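PDB 2Q01: uronate isomerase from Caulobacter crescentus, which catalyses the isomerisation of D-glucuronate to D-fructuronate and of D-galacturonate to D-tagaturonate in uronate catabolism. Local coordinates for residues D161-E166 against S424-H429; Q125-T130 against D152-R157; P46-T51 against D418-L423; A30-L35 against V431-D436. All blocks are in the same frame, centred on the assembly; numbering follows the deposited sequence.

Contact 1. Residues D161-E166 against S424-H429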
loop_
_atom_site.group_PDB
_atom_site.type_symbol
_atom_site.label_atom_id
_atom_site.label_comp_id
_atom_site.label_asym_id
_atom_site.label_seq_id
_atom_site.Cartn_x
_atom_site.Cartn_y
_atom_site.Cartn_z
ATOM N N ASP B 161 -26.335 28.964 -8.217
ATOM C CA ASP B 161 -26.320 30.058 -7.248
ATOM C C ASP B 161 -26.633 29.592 -5.826
ATOM O O ASP B 161 -25.997 30.038 -4.870
ATOM C CB ASP B 161 -27.281 31.162 -7.683
ATOM C CG ASP B 161 -26.969 31.689 -9.071
ATOM O OD1 ASP B 161 -27.895 32.200 -9.740
ATOM O OD2 ASP B 161 -25.798 31.582 -9.497
ATOM N N ARG B 162 -27.601 28.686 -5.702
ATOM C CA ARG B 162 -27.973 28.105 -4.416
ATOM C C ARG B 162 -26.843 27.280 -3.806
ATOM O O ARG B 162 -26.684 27.251 -2.581
ATOM C CB ARG B 162 -29.218 27.228 -4.557
ATOM C CG ARG B 162 -29.941 26.992 -3.237
ATOM C CD ARG B 162 -30.295 25.534 -3.037
ATOM N NE ARG B 162 -31.403 25.109 -3.889
ATOM C CZ ARG B 162 -32.163 24.044 -3.657
ATOM N NH1 ARG B 162 -31.952 23.281 -2.588
ATOM N NH2 ARG B 162 -33.143 23.748 -4.497
ATOM N N PHE B 163 -26.062 26.617 -4.661
ATOM C CA PHE B 163 -24.953 25.771 -4.214
ATOM C C PHE B 163 -23.726 26.588 -3.800
ATOM O O PHE B 163 -22.803 26.057 -3.169
ATOM C CB PHE B 163 -24.567 24.757 -5.294
ATOM C CG PHE B 163 -25.570 23.644 -5.496
ATOM C CD1 PHE B 163 -26.532 23.344 -4.530
ATOM C CD2 PHE B 163 -25.522 22.865 -6.651
ATOM C CE1 PHE B 163 -27.444 22.308 -4.725
ATOM C CE2 PHE B 163 -26.425 21.824 -6.853
ATOM C CZ PHE B 163 -27.388 21.545 -5.888
ATOM N N ASN B 164 -23.737 27.874 -4.152
ATOM C CA ASN B 164 -22.663 28.820 -3.845
ATOM C C ASN B 164 -21.373 28.424 -4.558
ATOM O O ASN B 164 -20.292 28.399 -3.971
ATOM C CB ASN B 164 -22.469 28.998 -2.322
ATOM C CG ASN B 164 -21.729 30.280 -1.960
ATOM O OD1 ASN B 164 -21.163 30.389 -0.870
ATOM N ND2 ASN B 164 -21.727 31.252 -2.872
ATOM N N ILE B 165 -21.506 28.095 -5.837
ATOM C CA ILE B 165 -20.351 27.755 -6.643
ATOM C C ILE B 165 -19.720 29.044 -7.124
ATOM O O ILE B 165 -20.378 29.882 -7.738
ATOM C CB ILE B 165 -20.706 26.809 -7.807
ATOM C CG1 ILE B 165 -21.344 25.527 -7.252
ATOM C CG2 ILE B 165 -19.453 26.482 -8.641
ATOM C CD1 ILE B 165 -22.150 24.716 -8.252
ATOM N N GLU B 166 -18.443 29.209 -6.803
ATOM C CA GLU B 166 -17.692 30.366 -7.239
ATOM C C GLU B 166 -17.139 30.141 -8.642
ATOM O O GLU B 166 -17.327 30.975 -9.526
ATOM C CB GLU B 166 -16.568 30.661 -6.257
ATOM C CG GLU B 166 -15.801 31.915 -6.595
ATOM C CD GLU B 166 -15.203 32.576 -5.384
ATOM O OE1 GLU B 166 -13.977 32.780 -5.393
ATOM O OE2 GLU B 166 -15.955 32.896 -4.433
ATOM N N SER B 424 -24.512 16.415 -7.038
ATOM C CA SER B 424 -23.610 15.816 -6.061
ATOM C C SER B 424 -22.421 16.725 -5.743
ATOM O O SER B 424 -21.632 16.421 -4.855
ATOM C CB SER B 424 -23.112 14.455 -6.558
ATOM O OG SER B 424 -24.170 13.513 -6.640
ATOM N N ILE B 425 -22.291 17.835 -6.472
ATOM C CA ILE B 425 -21.163 18.768 -6.274
ATOM C C ILE B 425 -21.042 19.311 -4.838
ATOM O O ILE B 425 -19.975 19.147 -4.231
ATOM C CB ILE B 425 -21.074 19.880 -7.376
ATOM C CG1 ILE B 425 -20.613 19.279 -8.706
ATOM C CG2 ILE B 425 -20.144 21.018 -6.958
ATOM C CD1 ILE B 425 -20.516 20.292 -9.837
ATOM N N PRO B 426 -22.117 19.933 -4.281
ATOM C CA PRO B 426 -22.040 20.304 -2.861
ATOM C C PRO B 426 -21.861 19.126 -1.893
ATOM O O PRO B 426 -21.176 19.277 -0.885
ATOM C CB PRO B 426 -23.371 21.019 -2.608
ATOM C CG PRO B 426 -24.273 20.536 -3.669
ATOM C CD PRO B 426 -23.404 20.364 -4.863
ATOM N N ALA B 427 -22.458 17.976 -2.211
ATOM C CA ALA B 427 -22.276 16.733 -1.449
ATOM C C ALA B 427 -20.820 16.281 -1.374
ATOM O O ALA B 427 -20.342 15.907 -0.309
ATOM C CB ALA B 427 -23.138 15.625 -2.035
ATOM N N ARG B 428 -20.132 16.337 -2.514
ATOM C CA ARG B 428 -18.747 15.879 -2.649
ATOM C C ARG B 428 -17.747 16.818 -2.000
ATOM O O ARG B 428 -16.753 16.373 -1.422
ATOM C CB ARG B 428 -18.391 15.694 -4.127
ATOM C CG ARG B 428 -18.972 14.442 -4.735
ATOM C CD ARG B 428 -19.022 14.535 -6.248
ATOM N NE ARG B 428 -19.783 13.432 -6.837
ATOM C CZ ARG B 428 -19.281 12.238 -7.137
ATOM N NH1 ARG B 428 -18.002 11.967 -6.910
ATOM N NH2 ARG B 428 -20.066 11.308 -7.668
ATOM N N HIS B 429 -18.004 18.117 -2.123
ATOM C CA HIS B 429 -17.192 19.139 -1.468
ATOM C C HIS B 429 -17.361 19.147 0.042
ATOM O O HIS B 429 -16.406 19.429 0.755
ATOM C CB HIS B 429 -17.474 20.522 -2.049
ATOM C CG HIS B 429 -16.596 20.870 -3.206
ATOM N ND1 HIS B 429 -16.852 20.441 -4.490
ATOM C CD2 HIS B 429 -15.455 21.593 -3.272
ATOM C CE1 HIS B 429 -15.908 20.887 -5.298
ATOM N NE2 HIS B 429 -15.050 21.593 -4.585
#

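Contact 2. Residues Q125-T130 against D152-R157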
loop_
_atom_site.group_PDB
_atom_site.type_symbol
_atom_site.label_atom_id
_atom_site.label_comp_id
_atom_site.label_asym_id
_atom_site.label_seq_id
_atom_site.Cartn_x
_atom_site.Cartn_y
_atom_site.Cartn_z
ATOM N N GLN B 125 -30.593 17.104 1.788
ATOM C CA GLN B 125 -30.256 18.533 1.756
ATOM C C GLN B 125 -30.783 19.266 0.522
ATOM O O GLN B 125 -31.184 20.423 0.620
ATOM C CB GLN B 125 -28.742 18.762 1.878
ATOM C CG GLN B 125 -28.062 18.047 3.041
ATOM C CD GLN B 125 -28.486 18.583 4.388
ATOM O OE1 GLN B 125 -28.900 17.825 5.263
ATOM N NE2 GLN B 125 -28.392 19.898 4.562
ATOM N N VAL B 126 -30.765 18.612 -0.636
ATOM C CA VAL B 126 -31.188 19.268 -1.877
ATOM C C VAL B 126 -32.702 19.130 -2.075
ATOM O O VAL B 126 -33.369 20.094 -2.447
ATOM C CB VAL B 126 -30.380 18.773 -3.127
ATOM C CG1 VAL B 126 -30.734 19.565 -4.376
ATOM C CG2 VAL B 126 -28.887 18.866 -2.875
ATOM N N PHE B 127 -33.242 17.946 -1.794
ATOM C CA PHE B 127 -34.671 17.693 -1.993
ATOM C C PHE B 127 -35.511 17.712 -0.723
ATOM O O PHE B 127 -36.725 17.900 -0.789
ATOM C CB PHE B 127 -34.889 16.370 -2.720
ATOM C CG PHE B 127 -34.418 16.376 -4.135
ATOM C CD1 PHE B 127 -33.331 15.606 -4.517
ATOM C CD2 PHE B 127 -35.052 17.165 -5.091
ATOM C CE1 PHE B 127 -32.885 15.615 -5.829
ATOM C CE2 PHE B 127 -34.611 17.177 -6.410
ATOM C CZ PHE B 127 -33.528 16.405 -6.777
ATOM N N GLY B 128 -34.873 17.511 0.425
ATOM C CA GLY B 128 -35.573 17.537 1.703
ATOM C C GLY B 128 -36.428 16.310 1.962
ATOM O O GLY B 128 -37.505 16.419 2.546
ATOM N N PHE B 129 -35.952 15.147 1.521
ATOM C CA PHE B 129 -36.598 13.871 1.838
ATOM C C PHE B 129 -36.406 13.517 3.305
ATOM O O PHE B 129 -35.405 13.896 3.917
ATOM C CB PHE B 129 -36.054 12.741 0.961
ATOM C CG PHE B 129 -36.666 12.686 -0.406
ATOM C CD1 PHE B 129 -35.990 13.196 -1.501
ATOM C CD2 PHE B 129 -37.919 12.120 -0.600
ATOM C CE1 PHE B 129 -36.550 13.151 -2.773
ATOM C CE2 PHE B 129 -38.490 12.071 -1.868
ATOM C CZ PHE B 129 -37.800 12.591 -2.956
ATOM N N THR B 130 -37.368 12.786 3.862
ATOM C CA THR B 130 -37.340 12.443 5.278
ATOM C C THR B 130 -37.317 10.931 5.521
ATOM O O THR B 130 -37.017 10.479 6.628
ATOM C CB THR B 130 -38.492 13.134 6.061
ATOM O OG1 THR B 130 -38.388 12.803 7.450
ATOM C CG2 THR B 130 -39.866 12.710 5.540
ATOM N N ASP B 152 -38.748 26.451 -10.845
ATOM C CA ASP B 152 -37.734 27.453 -11.191
ATOM C C ASP B 152 -36.495 27.387 -10.296
ATOM O O ASP B 152 -35.436 27.911 -10.653
ATOM C CB ASP B 152 -38.331 28.867 -11.135
ATOM C CG ASP B 152 -39.388 29.112 -12.206
ATOM O OD1 ASP B 152 -39.298 28.517 -13.305
ATOM O OD2 ASP B 152 -40.311 29.914 -11.947
ATOM N N ALA B 153 -36.635 26.744 -9.139
ATOM C CA ALA B 153 -35.554 26.651 -8.155
ATOM C C ALA B 153 -34.546 25.549 -8.485
ATOM O O ALA B 153 -33.472 25.475 -7.879
ATOM C CB ALA B 153 -36.133 26.448 -6.755
ATOM N N PHE B 154 -34.904 24.700 -9.445
ATOM C CA PHE B 154 -34.057 23.592 -9.874
ATOM C C PHE B 154 -33.588 23.739 -11.330
ATOM O O PHE B 154 -33.191 22.765 -11.967
ATOM C CB PHE B 154 -34.764 22.255 -9.638
ATOM C CG PHE B 154 -34.804 21.836 -8.190
ATOM C CD1 PHE B 154 -35.766 22.353 -7.318
ATOM C CD2 PHE B 154 -33.883 20.918 -7.696
ATOM C CE1 PHE B 154 -35.805 21.962 -5.978
ATOM C CE2 PHE B 154 -33.909 20.528 -6.357
ATOM C CZ PHE B 154 -34.876 21.044 -5.498
ATOM N N ARG B 155 -33.643 24.963 -11.845
ATOM C CA ARG B 155 -33.004 25.303 -13.104
ATOM C C ARG B 155 -31.504 25.309 -12.837
ATOM O O ARG B 155 -31.082 25.720 -11.752
ATOM C CB ARG B 155 -33.457 26.687 -13.594
ATOM C CG ARG B 155 -34.951 26.830 -13.829
ATOM C CD ARG B 155 -35.436 25.923 -14.949
ATOM N NE ARG B 155 -35.327 26.565 -16.255
ATOM C CZ ARG B 155 -36.363 27.017 -16.955
ATOM N NH1 ARG B 155 -37.595 26.891 -16.481
ATOM N NH2 ARG B 155 -36.170 27.592 -18.133
ATOM N N PRO B 156 -30.697 24.816 -13.798
ATOM C CA PRO B 156 -29.231 24.762 -13.683
ATOM C C PRO B 156 -28.558 26.017 -13.118
ATOM O O PRO B 156 -27.735 25.902 -12.204
ATOM C CB PRO B 156 -28.784 24.507 -15.121
ATOM C CG PRO B 156 -29.898 23.695 -15.694
ATOM C CD PRO B 156 -31.165 24.208 -15.062
ATOM N N ARG B 157 -28.916 27.188 -13.643
ATOM C CA ARG B 157 -28.373 28.465 -13.166
ATOM C C ARG B 157 -28.806 28.785 -11.734
ATOM O O ARG B 157 -28.012 29.296 -10.940
ATOM C CB ARG B 157 -28.801 29.611 -14.080
ATOM C CG ARG B 157 -28.118 29.642 -15.432
ATOM C CD ARG B 157 -28.559 30.866 -16.228
ATOM N NE ARG B 157 -27.926 30.907 -17.540
ATOM C CZ ARG B 157 -28.208 31.794 -18.488
ATOM N NH1 ARG B 157 -29.123 32.730 -18.282
ATOM N NH2 ARG B 157 -27.567 31.745 -19.646
#

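Contact 3. Residues P46-T51 against D418-L423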
loop_
_atom_site.group_PDB
_atom_site.type_symbol
_atom_site.label_atom_id
_atom_site.label_comp_id
_atom_site.label_asym_id
_atom_site.label_seq_id
_atom_site.Cartn_x
_atom_site.Cartn_y
_atom_site.Cartn_z
ATOM N N PRO B 46 -21.510 22.281 -20.257
ATOM C CA PRO B 46 -21.658 23.745 -20.327
ATOM C C PRO B 46 -22.972 24.225 -20.950
ATOM O O PRO B 46 -23.390 25.355 -20.699
ATOM C CB PRO B 46 -20.489 24.171 -21.219
ATOM C CG PRO B 46 -20.142 22.951 -22.010
ATOM C CD PRO B 46 -20.350 21.826 -21.046
ATOM N N SER B 47 -23.606 23.374 -21.753
ATOM C CA SER B 47 -24.877 23.701 -22.393
ATOM C C SER B 47 -26.030 23.798 -21.395
ATOM O O SER B 47 -27.030 24.461 -21.673
ATOM C CB SER B 47 -25.214 22.671 -23.468
ATOM O OG SER B 47 -25.655 21.460 -22.885
ATOM N N TRP B 48 -25.884 23.137 -20.246
ATOM C CA TRP B 48 -26.869 23.207 -19.164
ATOM C C TRP B 48 -27.065 24.632 -18.658
ATOM O O TRP B 48 -28.178 25.024 -18.325
ATOM C CB TRP B 48 -26.466 22.313 -17.987
ATOM C CG TRP B 48 -26.494 20.829 -18.258
ATOM C CD1 TRP B 48 -27.172 20.178 -19.254
ATOM C CD2 TRP B 48 -25.842 19.810 -17.487
ATOM N NE1 TRP B 48 -26.969 18.821 -19.158
ATOM C CE2 TRP B 48 -26.158 18.567 -18.082
ATOM C CE3 TRP B 48 -25.013 19.828 -16.352
ATOM C CZ2 TRP B 48 -25.667 17.351 -17.587
ATOM C CZ3 TRP B 48 -24.527 18.617 -15.858
ATOM C CH2 TRP B 48 -24.857 17.397 -16.476
ATOM N N PHE B 49 -25.983 25.403 -18.621
ATOM C CA PHE B 49 -26.025 26.773 -18.117
ATOM C C PHE B 49 -26.219 27.808 -19.221
ATOM O O PHE B 49 -26.620 28.939 -18.943
ATOM C CB PHE B 49 -24.771 27.078 -17.289
ATOM C CG PHE B 49 -24.477 26.039 -16.251
ATOM C CD1 PHE B 49 -23.490 25.083 -16.465
ATOM C CD2 PHE B 49 -25.215 25.990 -15.071
ATOM C CE1 PHE B 49 -23.231 24.106 -15.512
ATOM C CE2 PHE B 49 -24.962 25.016 -14.115
ATOM C CZ PHE B 49 -23.969 24.073 -14.336
ATOM N N ALA B 50 -25.942 27.425 -20.464
ATOM C CA ALA B 50 -26.116 28.335 -21.590
ATOM C C ALA B 50 -27.578 28.389 -22.017
ATOM O O ALA B 50 -28.098 29.463 -22.332
ATOM C CB ALA B 50 -25.219 27.939 -22.758
ATOM N N THR B 51 -28.236 27.231 -22.021
ATOM C CA THR B 51 -29.650 27.156 -22.384
ATOM C C THR B 51 -30.557 27.364 -21.173
ATOM O O THR B 51 -31.647 27.917 -21.306
ATOM C CB THR B 51 -30.017 25.817 -23.082
ATOM O OG1 THR B 51 -29.915 24.731 -22.151
ATOM C CG2 THR B 51 -29.108 25.557 -24.282
ATOM N N ASP B 418 -14.526 16.291 -9.853
ATOM C CA ASP B 418 -14.339 15.464 -11.062
ATOM C C ASP B 418 -15.577 14.627 -11.436
ATOM O O ASP B 418 -15.488 13.418 -11.675
ATOM C CB ASP B 418 -13.084 14.583 -10.924
ATOM C CG ASP B 418 -12.626 13.983 -12.249
ATOM O OD1 ASP B 418 -12.683 14.678 -13.284
ATOM O OD2 ASP B 418 -12.211 12.805 -12.249
ATOM N N THR B 419 -16.732 15.281 -11.480
ATOM C CA THR B 419 -17.991 14.568 -11.689
ATOM C C THR B 419 -18.854 15.188 -12.792
ATOM O O THR B 419 -18.722 16.374 -13.109
ATOM C CB THR B 419 -18.791 14.422 -10.351
ATOM O OG1 THR B 419 -19.964 13.620 -10.559
ATOM C CG2 THR B 419 -19.185 15.791 -9.780
ATOM N N ARG B 420 -19.711 14.364 -13.388
ATOM C CA ARG B 420 -20.737 14.847 -14.307
ATOM C C ARG B 420 -22.029 15.164 -13.534
ATOM O O ARG B 420 -22.790 16.056 -13.922
ATOM C CB ARG B 420 -20.987 13.832 -15.434
ATOM C CG ARG B 420 -21.891 14.351 -16.551
ATOM C CD ARG B 420 -21.679 13.645 -17.884
ATOM N NE ARG B 420 -22.579 14.177 -18.913
ATOM C CZ ARG B 420 -22.319 15.236 -19.682
ATOM N NH1 ARG B 420 -23.212 15.634 -20.580
ATOM N NH2 ARG B 420 -21.174 15.901 -19.562
ATOM N N ALA B 421 -22.255 14.437 -12.437
ATOM C CA ALA B 421 -23.424 14.632 -11.578
ATOM C C ALA B 421 -23.349 15.977 -10.856
ATOM O O ALA B 421 -22.591 16.148 -9.902
ATOM C CB ALA B 421 -23.563 13.479 -10.584
ATOM N N PHE B 422 -24.138 16.929 -11.341
ATOM C CA PHE B 422 -24.084 18.305 -10.877
ATOM C C PHE B 422 -24.625 18.468 -9.459
ATOM O O PHE B 422 -24.071 19.230 -8.668
ATOM C CB PHE B 422 -24.845 19.208 -11.849
ATOM C CG PHE B 422 -24.893 20.648 -11.434
ATOM C CD1 PHE B 422 -23.732 21.415 -11.389
ATOM C CD2 PHE B 422 -26.103 21.241 -11.098
ATOM C CE1 PHE B 422 -23.775 22.752 -11.005
ATOM C CE2 PHE B 422 -26.157 22.575 -10.716
ATOM C CZ PHE B 422 -24.990 23.334 -10.669
ATOM N N LEU B 423 -25.691 17.734 -9.144
ATOM C CA LEU B 423 -26.339 17.799 -7.832
ATOM C C LEU B 423 -25.504 17.230 -6.689
ATOM O O LEU B 423 -25.763 17.530 -5.517
ATOM C CB LEU B 423 -27.691 17.095 -7.878
ATOM C CG LEU B 423 -28.913 17.994 -8.044
ATOM C CD1 LEU B 423 -29.033 18.550 -9.457
ATOM C CD2 LEU B 423 -30.140 17.198 -7.688
#

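Contact 4. Residues A30-L35 against V431-D436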
loop_
_atom_site.group_PDB
_atom_site.type_symbol
_atom_site.label_atom_id
_atom_site.label_comp_id
_atom_site.label_asym_id
_atom_site.label_seq_id
_atom_site.Cartn_x
_atom_site.Cartn_y
_atom_site.Cartn_z
ATOM N N ALA B 30 -16.751 24.002 10.793
ATOM C CA ALA B 30 -17.599 25.198 10.912
ATOM C C ALA B 30 -16.955 26.441 10.283
ATOM O O ALA B 30 -17.641 27.316 9.762
ATOM C CB ALA B 30 -17.927 25.458 12.371
ATOM N N LEU B 31 -15.627 26.474 10.314
ATOM C CA LEU B 31 -14.815 27.546 9.761
ATOM C C LEU B 31 -14.805 27.536 8.236
ATOM O O LEU B 31 -14.319 28.474 7.606
ATOM C CB LEU B 31 -13.378 27.359 10.248
ATOM C CG LEU B 31 -12.657 28.453 11.017
ATOM C CD1 LEU B 31 -13.265 28.617 12.399
ATOM C CD2 LEU B 31 -11.206 28.059 11.125
ATOM N N VAL B 32 -15.361 26.481 7.652
ATOM C CA VAL B 32 -15.106 26.135 6.263
ATOM C C VAL B 32 -16.352 25.651 5.481
ATOM O O VAL B 32 -16.395 25.761 4.248
ATOM C CB VAL B 32 -13.901 25.139 6.225
ATOM C CG1 VAL B 32 -14.180 23.888 5.452
ATOM C CG2 VAL B 32 -12.642 25.851 5.766
ATOM N N LYS B 33 -17.377 25.188 6.207
ATOM C CA LYS B 33 -18.572 24.548 5.616
ATOM C C LYS B 33 -19.407 25.410 4.672
ATOM O O LYS B 33 -20.120 24.884 3.812
ATOM C CB LYS B 33 -19.483 23.953 6.701
ATOM C CG LYS B 33 -20.214 24.954 7.581
ATOM C CD LYS B 33 -20.939 24.251 8.717
ATOM C CE LYS B 33 -21.305 25.230 9.827
ATOM N NZ LYS B 33 -21.478 24.537 11.141
ATOM N N ASP B 34 -19.313 26.725 4.844
ATOM C CA ASP B 34 -20.147 27.669 4.119
ATOM C C ASP B 34 -19.343 28.534 3.157
ATOM O O ASP B 34 -19.891 29.443 2.538
ATOM C CB ASP B 34 -20.931 28.547 5.103
ATOM C CG ASP B 34 -22.077 27.801 5.773
ATOM O OD1 ASP B 34 -22.862 27.139 5.055
ATOM O OD2 ASP B 34 -22.197 27.884 7.016
ATOM N N LEU B 35 -18.047 28.246 3.039
ATOM C CA LEU B 35 -17.200 28.874 2.024
ATOM C C LEU B 35 -17.680 28.485 0.625
ATOM O O LEU B 35 -18.246 27.397 0.449
ATOM C CB LEU B 35 -15.732 28.467 2.211
ATOM C CG LEU B 35 -14.909 29.160 3.300
ATOM C CD1 LEU B 35 -13.541 28.525 3.391
ATOM C CD2 LEU B 35 -14.779 30.658 3.045
ATOM N N VAL B 431 -17.975 16.379 1.853
ATOM C CA VAL B 431 -17.173 15.212 2.256
ATOM C C VAL B 431 -15.687 15.578 2.350
ATOM O O VAL B 431 -15.017 15.215 3.313
ATOM C CB VAL B 431 -17.378 14.022 1.276
ATOM C CG1 VAL B 431 -16.373 12.890 1.516
ATOM C CG2 VAL B 431 -18.772 13.491 1.381
ATOM N N ALA B 432 -15.194 16.319 1.357
ATOM C CA ALA B 432 -13.808 16.804 1.345
ATOM C C ALA B 432 -13.492 17.635 2.575
ATOM O O ALA B 432 -12.448 17.463 3.196
ATOM C CB ALA B 432 -13.554 17.619 0.100
ATOM N N ARG B 433 -14.414 18.528 2.922
ATOM C CA ARG B 433 -14.256 19.435 4.059
ATOM C C ARG B 433 -14.282 18.739 5.427
ATOM O O ARG B 433 -13.523 19.115 6.319
ATOM C CB ARG B 433 -15.291 20.552 3.972
ATOM C CG ARG B 433 -15.029 21.487 2.796
ATOM C CD ARG B 433 -16.222 22.361 2.438
ATOM N NE ARG B 433 -15.896 23.177 1.268
ATOM C CZ ARG B 433 -16.566 24.252 0.865
ATOM N NH1 ARG B 433 -17.637 24.679 1.522
ATOM N NH2 ARG B 433 -16.151 24.909 -0.206
ATOM N N ARG B 434 -15.119 17.711 5.573
ATOM C CA ARG B 434 -15.216 16.947 6.822
ATOM C C ARG B 434 -14.024 16.041 7.060
ATOM O O ARG B 434 -13.554 15.929 8.194
ATOM C CB ARG B 434 -16.490 16.105 6.845
ATOM C CG ARG B 434 -17.739 16.935 6.913
ATOM C CD ARG B 434 -18.995 16.101 6.911
ATOM N NE ARG B 434 -20.138 16.977 7.122
ATOM C CZ ARG B 434 -20.724 17.176 8.298
ATOM N NH1 ARG B 434 -21.742 18.011 8.384
ATOM N NH2 ARG B 434 -20.304 16.527 9.376
ATOM N N VAL B 435 -13.553 15.388 5.996
ATOM C CA VAL B 435 -12.396 14.486 6.067
ATOM C C VAL B 435 -11.106 15.260 6.349
ATOM O O VAL B 435 -10.296 14.836 7.182
ATOM C CB VAL B 435 -12.268 13.604 4.799
ATOM C CG1 VAL B 435 -10.947 12.837 4.778
ATOM C CG2 VAL B 435 -13.423 12.631 4.725
ATOM N N ASP B 436 -10.938 16.401 5.679
ATOM C CA ASP B 436 -9.826 17.318 5.960
ATOM C C ASP B 436 -9.884 17.848 7.390
ATOM O O ASP B 436 -8.843 17.989 8.040
ATOM C CB ASP B 436 -9.808 18.497 4.979
ATOM C CG ASP B 436 -9.322 18.107 3.584
ATOM O OD1 ASP B 436 -9.296 19.000 2.707
ATOM O OD2 ASP B 436 -8.970 16.926 3.355
#

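Contact 1. Residues D161-E166 against S424-H429
Where helix 156-162 gives way to strand 165-169 in the TIM-barrel-type fold of this isomerase, Phe163 and Ile165 pack against Pro426 and Ile425 in the first turn of helix 425-445. A Schellman motif makes the corner: Asn164, with positive phi (64°), is the first residue to leave helical geometry and sends the chain on into the strand. Two residues of the corner, one before Asn164 and one after it, thus point their CB atoms at the same helix start. The principal contact is a CH-pi interaction. Pro426 CG sits 3.6 Å from the centroid of the Phe163 ring and only 8° off its normal, practically over the centre of one face, while Pro426 CD lies over the CD2 side of that ring, 3.7 Å from Phe163 CD2. With its CG anti to the carbonyl carbon (chi1 -72°), Phe163 carries its ring across to the pyrrolidine. The backbone N of Pro426 has no hydrogen to give; two residues on, Arg428 N donates to Ser424 O. Ile37 of the neighbouring strand 37-39 also touches Ile425 and Pro426, so the helix start packs on two adjacent parallel strands. Beside the proline the aliphatic contact is looser, with Ile165 CD1 4.4 Å from Ile425 CG2.

Contact 2. Residues Q125-T130 against D152-R157
The rings of Phe127 and Phe154 lie in almost parallel planes, 1° apart, yet they are slid so far past one another that they barely overlap. Their centroids are 5.3 Å apart, and the approach is made by one corner of each ring, Phe127 CE2 standing 3.4 Å from Phe154 CE2. At the edge of the Phe154 ring, near its plane, comes the carbonyl oxygen of Val126, 3.5 Å from Phe154 CZ, where the electron-poor rim of the ring can meet the partial negative charge of the oxygen. Arg162 makes a cation-pi interaction with the same ring. The pair illustrates how two helix ends can be joined through single aromatic residues: Val126 closes helix 114-126, Gly128 then turns the chain with positive phi, and Phe154 precedes helix 156-162, whose N-cap position is held by Arg155. Helix 138-149, which comes between the two segments along the chain, touches Phe127 through Ile145 and Ala148, making the contact part of a small helical cluster. Val126 adds a branch as well as its carbonyl. Its CG1 stands anti to the backbone N (chi1 -174°) and meets Phe154 CE2 at 3.9 Å, so this one ring carbon is approached by both the valine methyl and the Phe127 ring. The neighbouring ring carbon, Phe127 CD2, is 3.8 Å from Phe154 CE2.

Contact 3. Residues P46-T51 against D418-L423
Phe49 and Trp48 of the short helix 47-51 meet Phe422 and Arg420 by three kinds of contact. The aromatic one is T-shaped: Phe49 turns its edge to a face of Phe422, the planes at 70° and the centroids 5.3 Å apart, with Phe49 CZ 3.6 Å from Phe422 CE1. Phe422 CG stands anti to the backbone N (chi1 178°), which carries the ring toward Phe49. Trp48 meets the polar groups of Arg420 with ring carbons. Arg420 O lies in the plane of the indole, at its edge, 3.5 Å from Trp48 CH2. Trp48 CZ2 comes over one face of the Arg420 guanidinium, 4.2 Å from Arg420 NH1, while Arg420 NH2 donates to His43 O. Apolar contact comes from Trp48 CZ3, 4.1 Å from Phe422 CB. Leu168 of strand 165-169 touches both phenylalanines, so the arrangement is an aromatic cluster between a short helix and the loop leading into helix 425-445, packed beside a strand of the TIM-barrel-type fold.

Contact 4. Residues A30-L35 against V431-D436
Arg433 reaches from helix 425-445 to the turn at Val32-Leu35. Its CB lies 3.8 Å from Val32 CG1. The next carbon, Arg433 CG, stands anti to the carbonyl carbon (chi1 -68°) and comes closer to the same methyl, 3.7 Å from Val32 CG1. From CG to NE the chain is extended. Arg433 CD has Val32 CG1 and Val32 O on one side, each 3.9 Å away, and Arg433 NE passes Val32 O at 4.0 Å before the guanidinium. Val32 to Leu35 form a type I beta turn, with Leu35 N donating to Val32 O, within the loop between helix 19-30 and strand 37-39 of the TIM-barrel-type fold. The guanidinium is hydrogen-bonded to the carbonyl of the turn's last residue: Arg433 NH1 donates to Leu35 O at 3.0 Å, with an N-H...O angle of 154° and the oxygen near the guanidinium plane. Arg433 NH2 adds a weak bond to the same oxygen at 3.3 Å, and a weak one to Pro36 O. Val32 O lies over a face of the guanidinium, 3.2 Å from Arg433 NH1, but at an angle too poor for a hydrogen bond.

How the contacts relate
Read from the N terminus, contact 4 opens first, at 30-35, and closes last, at 431-436, so its long loop encloses the other three. Contact 3 opens next at 46-51; within its span, contact 2 joins 125-130 to 152-157 and is complete before contact 1 opens at 161-166. Contact 3 then closes at 418-423 and contact 1 at 424-429, so these two cross. Arg157 NE probably donates a hydrogen bond to Phe49 O, linking contacts 2 and 3. Contacts 1 and 4 tie the 161-166 corner and the 30-35 turn to helix 425-445, contact 3 ties helix 47-51 to the loop before 425-445, and contact 2 joins the end of helix 114-126 to residues before helix 156-162.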